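Local coordinates for protein insecticidal Delta-Endotoxin Cry8Ea1 (Bacillus Thuringiensis, PDB 3EB7) that kills the larvae of the underground pest Holotrichia parallela, probably by binding gut-cell membranes and forming pores in them, as other three-domain Cry toxins do, at residues A[158-161]-A[162-165]; A[179-182]-A[183-187]; A[299-302]-A[303-306]; A[442-445]-A[446-449]. One frame throughout, in Å; residues are numbered along the deposited sequence.

Contact 1 (A[158-161]-A[162-165]); sequences GFST and TAIN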
# COMPACT_ATOMS: atom_id res chain seq x y z
N GLY A 158 26.83 15.09 20.39
CA GLY A 158 28.25 14.82 20.58
C GLY A 158 28.77 13.44 20.18
O GLY A 158 29.82 12.97 20.68
N PHE A 159 28.06 12.78 19.27
CA PHE A 159 28.62 11.58 18.67
C PHE A 159 29.78 11.99 17.78
O PHE A 159 29.78 13.09 17.21
CB PHE A 159 27.59 10.79 17.87
CG PHE A 159 26.65 9.98 18.71
CD1 PHE A 159 25.28 10.21 18.65
CD2 PHE A 159 27.13 8.98 19.55
CE1 PHE A 159 24.38 9.46 19.41
CE2 PHE A 159 26.25 8.21 20.33
CZ PHE A 159 24.86 8.45 20.26
N SER A 160 30.78 11.12 17.68
CA SER A 160 31.87 11.32 16.75
C SER A 160 31.38 11.02 15.34
O SER A 160 30.33 10.37 15.14
CB SER A 160 33.09 10.47 17.11
OG SER A 160 32.81 9.09 17.11
N THR A 161 32.13 11.51 14.37
CA THR A 161 31.90 11.18 12.98
C THR A 161 31.92 9.67 12.76
O THR A 161 31.11 9.15 12.06
CB THR A 161 32.88 11.96 12.07
OG1 THR A 161 32.64 13.38 12.22
CG2 THR A 161 32.67 11.57 10.58
N THR A 162 32.85 8.97 13.39
CA THR A 162 32.86 7.50 13.33
C THR A 162 31.55 6.82 13.82
O THR A 162 30.98 6.02 13.09
CB THR A 162 34.14 6.92 14.03
OG1 THR A 162 35.31 7.47 13.42
CG2 THR A 162 34.20 5.40 13.92
N ALA A 163 31.07 7.15 15.02
CA ALA A 163 29.78 6.66 15.55
C ALA A 163 28.61 6.93 14.59
O ALA A 163 27.85 6.03 14.27
CB ALA A 163 29.49 7.26 16.94
N ILE A 164 28.52 8.17 14.12
CA ILE A 164 27.48 8.63 13.22
C ILE A 164 27.48 7.87 11.89
O ILE A 164 26.43 7.42 11.42
CB ILE A 164 27.57 10.16 13.02
CG1 ILE A 164 27.22 10.83 14.35
CG2 ILE A 164 26.59 10.66 11.92
CD1 ILE A 164 27.55 12.36 14.41
N ASN A 165 28.67 7.71 11.31
CA ASN A 165 28.81 6.89 10.12
C ASN A 165 28.47 5.43 10.35
O ASN A 165 27.86 4.81 9.50
CB ASN A 165 30.22 7.02 9.51
CG ASN A 165 30.40 8.34 8.76
OD1 ASN A 165 29.44 8.96 8.27
ND2 ASN A 165 31.65 8.79 8.67
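F159 and S160 meet A163 and I164 where the chain turns into helix 161-191: S160 is the N-cap of that helix, and F159 with I164 forms the hydrophobic staple beside it. OG of S160 accepts from the backbone N of A163, a weak capping bond of 3.3 Å but almost straight at 175°. A chi1 of 60° sets OG between the serine's own N and carbonyl carbon, and from there it reaches forward over the first turn. The carbonyl O of S160 takes the N-H of I164 at 3.0 Å, opening the regular helical ladder, and I164 CG1 lies 3.2 Å from the same oxygen.

In the staple, F159 sends CB against I164 CG1 at 3.5 Å, and its ring approaches A163 obliquely, CD2 to CB 3.9 Å. Farther out, the F159 side chain touches R106 and E110 of helix 99-119, which joins the helix start to the bundle of the N-terminal domain; its ring meets that of Y167, in the same helix as I164, edge-to-face.

T161 and N165, a turn apart, extend in the same direction. OD1 of N165 is held by R228 NH2, while its ND2 lies 3.5 Å from T161 CG2.

Contact 2 (A[179-182]-A[183-187]); sequences SDHC and VQWYR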
# COMPACT_ATOMS: atom_id res chain seq x y z
N SER A 179 13.74 -5.17 4.92
CA SER A 179 12.90 -5.22 3.74
C SER A 179 12.84 -6.65 3.22
O SER A 179 11.76 -7.18 2.95
CB SER A 179 13.38 -4.26 2.65
OG SER A 179 13.42 -2.92 3.11
N ASP A 180 14.00 -7.29 3.13
CA ASP A 180 14.10 -8.64 2.55
C ASP A 180 13.34 -9.68 3.36
O ASP A 180 12.58 -10.47 2.80
CB ASP A 180 15.58 -9.04 2.40
CG ASP A 180 16.25 -8.36 1.18
OD1 ASP A 180 15.53 -7.83 0.28
OD2 ASP A 180 17.51 -8.40 1.11
N HIS A 181 13.48 -9.61 4.68
CA HIS A 181 12.76 -10.52 5.57
C HIS A 181 11.22 -10.39 5.39
O HIS A 181 10.52 -11.38 5.22
CB HIS A 181 13.21 -10.28 7.03
CG HIS A 181 12.47 -11.11 8.03
ND1 HIS A 181 12.91 -12.35 8.46
CD2 HIS A 181 11.29 -10.90 8.66
CE1 HIS A 181 12.06 -12.84 9.33
NE2 HIS A 181 11.06 -11.99 9.48
N CYS A 182 10.71 -9.16 5.39
CA CYS A 182 9.30 -8.86 5.12
C CYS A 182 8.76 -9.43 3.80
O CYS A 182 7.75 -10.15 3.79
CB CYS A 182 9.09 -7.34 5.09
SG CYS A 182 9.19 -6.55 6.72
N VAL A 183 9.40 -9.08 2.70
CA VAL A 183 8.95 -9.53 1.38
C VAL A 183 8.98 -11.06 1.33
O VAL A 183 7.98 -11.69 0.99
CB VAL A 183 9.78 -8.86 0.24
CG1 VAL A 183 9.44 -9.48 -1.15
CG2 VAL A 183 9.56 -7.32 0.27
N GLN A 184 10.10 -11.65 1.74
CA GLN A 184 10.25 -13.10 1.74
C GLN A 184 9.17 -13.88 2.49
O GLN A 184 8.53 -14.77 1.92
CB GLN A 184 11.66 -13.52 2.24
CG GLN A 184 11.77 -15.05 2.42
CD GLN A 184 13.02 -15.51 3.18
OE1 GLN A 184 14.02 -14.80 3.29
NE2 GLN A 184 12.94 -16.73 3.72
N TRP A 185 8.98 -13.55 3.78
CA TRP A 185 7.97 -14.19 4.62
C TRP A 185 6.56 -13.80 4.27
O TRP A 185 5.66 -14.61 4.44
CB TRP A 185 8.29 -14.00 6.09
CG TRP A 185 9.56 -14.76 6.41
CD1 TRP A 185 10.81 -14.23 6.55
CD2 TRP A 185 9.72 -16.18 6.51
NE1 TRP A 185 11.73 -15.22 6.80
CE2 TRP A 185 11.10 -16.44 6.77
CE3 TRP A 185 8.84 -17.27 6.43
CZ2 TRP A 185 11.62 -17.74 6.96
CZ3 TRP A 185 9.37 -18.61 6.61
CH2 TRP A 185 10.74 -18.81 6.87
N TYR A 186 6.37 -12.60 3.70
CA TYR A 186 5.08 -12.29 3.07
C TYR A 186 4.77 -13.28 1.94
O TYR A 186 3.67 -13.81 1.89
CB TYR A 186 5.02 -10.84 2.55
CG TYR A 186 3.77 -10.58 1.72
CD1 TYR A 186 2.58 -10.09 2.31
CD2 TYR A 186 3.78 -10.83 0.33
CE1 TYR A 186 1.41 -9.87 1.52
CE2 TYR A 186 2.64 -10.62 -0.45
CZ TYR A 186 1.45 -10.15 0.14
OH TYR A 186 0.35 -9.92 -0.69
N ARG A 187 5.74 -13.52 1.04
CA ARG A 187 5.55 -14.47 -0.07
C ARG A 187 5.31 -15.90 0.41
O ARG A 187 4.38 -16.53 -0.03
CB ARG A 187 6.72 -14.39 -1.08
CG ARG A 187 6.77 -13.01 -1.85
CD ARG A 187 8.04 -12.83 -2.68
NE ARG A 187 8.00 -11.65 -3.54
CZ ARG A 187 9.05 -11.16 -4.19
NH1 ARG A 187 10.24 -11.72 -4.05
NH2 ARG A 187 8.93 -10.07 -4.93
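H181 and W185, one helical turn apart, bring their rings together at an oblique angle. The imidazole and the five-membered ring of the indole have centroids 4.4 Å apart and planes at 47°. It is the CD1 corner of the indole that does the touching: it lies over one face of the imidazole, displaced toward the rim, 3.4 Å from H181 CE1. With H181 CG anti to its backbone N (chi1 177°) and W185 CG anti to its carbonyl carbon, the two side chains lean toward each other along the helix. Y136 stacks on the H181 ring, and L133 of helix 133-153 touches both aromatic side chains.

The same CD1 also lies at 3.2 Å from H181 O, which meets the indole at its edge. This oxygen accepts the backbone N-H of W185 as well.

The backbone bonds are those of a regular alpha-helix, here the second half of helix 161-191 in the N-terminal helical domain. S179 O accepts from V183 N at 3.0 Å and C182 O from Y186 N at 2.8 Å, the latter the more bent at 152°.

Polar groups on another flank turn to the C-terminal part of the chain. D180 OD1 accepts from Y541 N and is also hydrogen-bonded to Y470 OH, while R187 reaches E466 O and H469. The R187 guanidinium lies flat against V183, whose CG1 sits 3.4 Å above its plane and over its centre.

Contact 3 (A[299-302]-A[303-306]); sequences KKWI and GHQI. With SO4 (sulfate ion), chain E.
W301 and H304 meet on either side of a classic beta bulge in strand 296-310, part of a four-stranded antiparallel sheet in the second domain, the beta-prism of three-domain Cry toxins. At the start, K299 runs out extended to a sulfate ion, probably from the crystallisation liquor; the bond from K299 NZ to O3 of the sulfate is weak, at 3.2 Å. K300 turns elsewhere and pairs its NZ with D426 in a salt bridge.

W301 carries the contact. Its CG lies anti to the backbone N, which swings the indole along the strand toward H304. CD1 passes G303 O at 3.5 Å. The indole and imidazole planes stand steeply to each other, with W301 CZ2 3.8 Å from H304 CG. F421 stacks on the indole.

I302 makes the bulge with G303: both pair with Y286 of strand 278-292 through backbone hydrogen bonds. Segments 299-302 and 303-306 run 50° apart.

NE1 of W301 donates to H304 ND1 over 3.0 Å, in a somewhat bent bond of 151°. The imidazole's NE2 is bonded to V419 O, a carbonyl that can only accept, consistent with a neutral ring protonated at NE2. ND1 lies in the indole plane, whereas NE1 is tilted 32° out of the imidazole plane.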
# COMPACT_ATOMS: atom_id res chain seq x y z
N LYS A 299 -33.96 -9.02 -5.67
CA LYS A 299 -33.47 -8.29 -6.84
C LYS A 299 -31.99 -7.98 -6.61
O LYS A 299 -31.62 -7.29 -5.65
CB LYS A 299 -34.23 -7.01 -7.05
CG LYS A 299 -35.59 -7.16 -7.58
CD LYS A 299 -36.26 -5.80 -7.41
CE LYS A 299 -37.39 -5.64 -8.35
NZ LYS A 299 -38.27 -4.57 -7.79
N LYS A 300 -31.16 -8.50 -7.51
CA LYS A 300 -29.73 -8.57 -7.23
C LYS A 300 -28.88 -8.15 -8.43
O LYS A 300 -29.34 -8.15 -9.55
CB LYS A 300 -29.34 -9.97 -6.73
CG LYS A 300 -29.68 -11.09 -7.68
CD LYS A 300 -29.03 -12.41 -7.21
CE LYS A 300 -29.69 -13.69 -7.78
NZ LYS A 300 -29.39 -13.79 -9.22
N TRP A 301 -27.64 -7.80 -8.14
CA TRP A 301 -26.62 -7.42 -9.11
C TRP A 301 -26.21 -8.69 -9.86
O TRP A 301 -25.55 -9.61 -9.27
CB TRP A 301 -25.45 -6.86 -8.28
CG TRP A 301 -24.20 -6.33 -8.99
CD1 TRP A 301 -23.59 -6.82 -10.14
CD2 TRP A 301 -23.38 -5.24 -8.54
NE1 TRP A 301 -22.45 -6.07 -10.42
CE2 TRP A 301 -22.30 -5.11 -9.45
CE3 TRP A 301 -23.45 -4.36 -7.44
CZ2 TRP A 301 -21.32 -4.11 -9.32
CZ3 TRP A 301 -22.48 -3.37 -7.31
CH2 TRP A 301 -21.42 -3.26 -8.25
N ILE A 302 -26.63 -8.77 -11.13
CA ILE A 302 -26.30 -9.91 -12.01
C ILE A 302 -25.23 -9.61 -13.09
O ILE A 302 -24.82 -10.51 -13.82
CB ILE A 302 -27.55 -10.54 -12.73
CG1 ILE A 302 -28.21 -9.52 -13.66
CG2 ILE A 302 -28.51 -11.12 -11.73
CD1 ILE A 302 -29.33 -10.11 -14.59
N GLY A 303 -24.80 -8.36 -13.19
CA GLY A 303 -23.76 -7.96 -14.14
C GLY A 303 -23.53 -6.47 -14.02
O GLY A 303 -24.33 -5.77 -13.40
N HIS A 304 -22.42 -5.99 -14.57
CA HIS A 304 -22.11 -4.55 -14.58
C HIS A 304 -21.19 -4.19 -15.71
O HIS A 304 -20.52 -5.04 -16.31
CB HIS A 304 -21.53 -4.07 -13.23
CG HIS A 304 -20.18 -4.63 -12.89
ND1 HIS A 304 -20.02 -5.83 -12.24
CD2 HIS A 304 -18.94 -4.13 -13.08
CE1 HIS A 304 -18.73 -6.07 -12.06
NE2 HIS A 304 -18.05 -5.04 -12.54
N GLN A 305 -21.16 -2.91 -15.99
CA GLN A 305 -20.30 -2.32 -16.99
C GLN A 305 -19.50 -1.27 -16.24
O GLN A 305 -20.05 -0.45 -15.52
CB GLN A 305 -21.17 -1.72 -18.10
CG GLN A 305 -20.47 -1.61 -19.41
CD GLN A 305 -21.07 -0.58 -20.35
OE1 GLN A 305 -21.50 -0.91 -21.43
NE2 GLN A 305 -21.07 0.68 -19.94
N ILE A 306 -18.20 -1.30 -16.35
CA ILE A 306 -17.38 -0.41 -15.55
C ILE A 306 -16.39 0.32 -16.44
O ILE A 306 -15.78 -0.28 -17.33
CB ILE A 306 -16.65 -1.18 -14.38
CG1 ILE A 306 -15.79 -0.21 -13.54
CG2 ILE A 306 -15.81 -2.39 -14.91
CD1 ILE A 306 -15.37 -0.79 -12.20
S SO4 E . -41.48 -5.60 -8.96
O1 SO4 E . -42.85 -6.05 -9.20
O2 SO4 E . -41.27 -4.31 -9.60
O3 SO4 E . -41.33 -5.52 -7.50
O4 SO4 E . -40.48 -6.54 -9.49

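Contact 4 (A[442-445]-A[446-449]); sequences TVYS and DKIT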
# COMPACT_ATOMS: atom_id res chain seq x y z
N THR A 442 0.84 15.75 -8.97
CA THR A 442 1.30 17.07 -8.57
C THR A 442 2.78 17.03 -8.32
O THR A 442 3.27 16.10 -7.70
CB THR A 442 0.56 17.55 -7.29
OG1 THR A 442 -0.84 17.62 -7.57
CG2 THR A 442 1.03 18.93 -6.81
N VAL A 443 3.48 18.06 -8.81
CA VAL A 443 4.92 18.26 -8.56
C VAL A 443 5.05 19.48 -7.65
O VAL A 443 4.59 20.59 -8.01
CB VAL A 443 5.71 18.46 -9.90
CG1 VAL A 443 7.22 18.62 -9.68
CG2 VAL A 443 5.47 17.28 -10.82
N TYR A 444 5.65 19.25 -6.48
CA TYR A 444 5.90 20.28 -5.46
C TYR A 444 7.22 21.02 -5.64
O TYR A 444 8.23 20.40 -5.97
CB TYR A 444 5.82 19.68 -4.04
CG TYR A 444 4.50 18.99 -3.82
CD1 TYR A 444 4.35 17.63 -4.10
CD2 TYR A 444 3.38 19.70 -3.36
CE1 TYR A 444 3.13 16.99 -3.94
CE2 TYR A 444 2.16 19.07 -3.19
CZ TYR A 444 2.04 17.71 -3.48
OH TYR A 444 0.84 17.08 -3.31
N SER A 445 7.21 22.33 -5.41
CA SER A 445 8.42 23.15 -5.54
C SER A 445 9.33 22.93 -4.37
O SER A 445 10.51 23.21 -4.45
CB SER A 445 8.07 24.63 -5.54
OG SER A 445 7.09 24.90 -6.51
N ASP A 446 8.77 22.50 -3.25
CA ASP A 446 9.48 22.51 -2.00
C ASP A 446 9.63 21.12 -1.35
O ASP A 446 10.02 21.00 -0.20
CB ASP A 446 8.88 23.58 -1.06
CG ASP A 446 7.44 23.28 -0.60
OD1 ASP A 446 6.64 22.55 -1.27
OD2 ASP A 446 7.09 23.80 0.49
N LYS A 447 9.33 20.08 -2.12
CA LYS A 447 9.41 18.70 -1.66
C LYS A 447 10.08 17.85 -2.76
O LYS A 447 10.13 18.25 -3.92
CB LYS A 447 8.00 18.17 -1.41
CG LYS A 447 7.33 18.83 -0.25
CD LYS A 447 5.82 18.66 -0.29
CE LYS A 447 5.12 19.72 0.59
NZ LYS A 447 4.00 19.15 1.39
N ILE A 448 10.62 16.70 -2.37
CA ILE A 448 10.98 15.62 -3.27
C ILE A 448 9.67 14.93 -3.67
O ILE A 448 8.92 14.44 -2.81
CB ILE A 448 11.98 14.62 -2.58
CG1 ILE A 448 13.29 15.36 -2.22
CG2 ILE A 448 12.21 13.37 -3.45
CD1 ILE A 448 14.32 14.59 -1.40
N THR A 449 9.34 14.94 -4.97
CA THR A 449 8.11 14.28 -5.44
C THR A 449 8.43 12.90 -5.97
O THR A 449 9.28 12.74 -6.83
CB THR A 449 7.40 15.13 -6.53
OG1 THR A 449 7.38 16.51 -6.11
CG2 THR A 449 6.00 14.69 -6.69
O HOH W 1 9.40 17.86 -6.53
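Y444 and K447 lean on each other across the turn that joins strand 442-443 to strand 448-452, with T449 on the return strand. Followed outward, the lysine's CB packs on Y444 CB at 3.7 Å. CG, set anti to the carbonyl carbon (chi1 -68°), keeps along the tyrosine and brings CD to the ring, 3.8 Å from Y444 CG. There CD makes an off-centre CH-pi contact, 4.2 Å from the ring centroid and 28° off the normal. The chain then bends at its last torsion, and NZ ends 5.2 Å from the same centroid, at most a weak cation-pi attraction; its strong partner is E233, in a salt bridge.

T449 works on the other part of the tyrosine. Its OG1 accepts the backbone N-H of Y444 at 3.3 Å and also lies at the ring edge near CD1, while CG2 touches T442 O at 3.2 Å. A water within the turn lies in hydrogen-bonding reach of K447 O (2.7 Å), Y444 O and T449 OG1, with more acceptors around it than it has protons.

Beyond the turn, V443 is backbone-bonded to N490 of strand 482-491 and to N492. On the return side, I448 pairs with K235 of strand 234-235, and T449 with L585 of strand 578-588. The turn thus passes the chain from one beta-sheet to another, leading into the C-terminal beta-sandwich domain of the three-domain toxins.

How the contacts relate
All four are local contacts in one chain, strung out in sequence order and none touching another. Contacts 1 and 2 share helix 161-191: the first caps its start, the second lies farther along it, and their centres are 31 Å apart. Contact 4 is about as far from each of them, at 32 and 31 Å between centres, with nearest atoms about 19 Å from contact 1 and about 18 Å from contact 2. Contact 3 stands apart in the second, beta-prism domain, with its centre 63 Å from that of contact 1, on the opposite side of the chain's centre, and 38 Å from that of contact 2. Its sulfate is the one bound ion among the four, and probably comes from the crystallisation liquor.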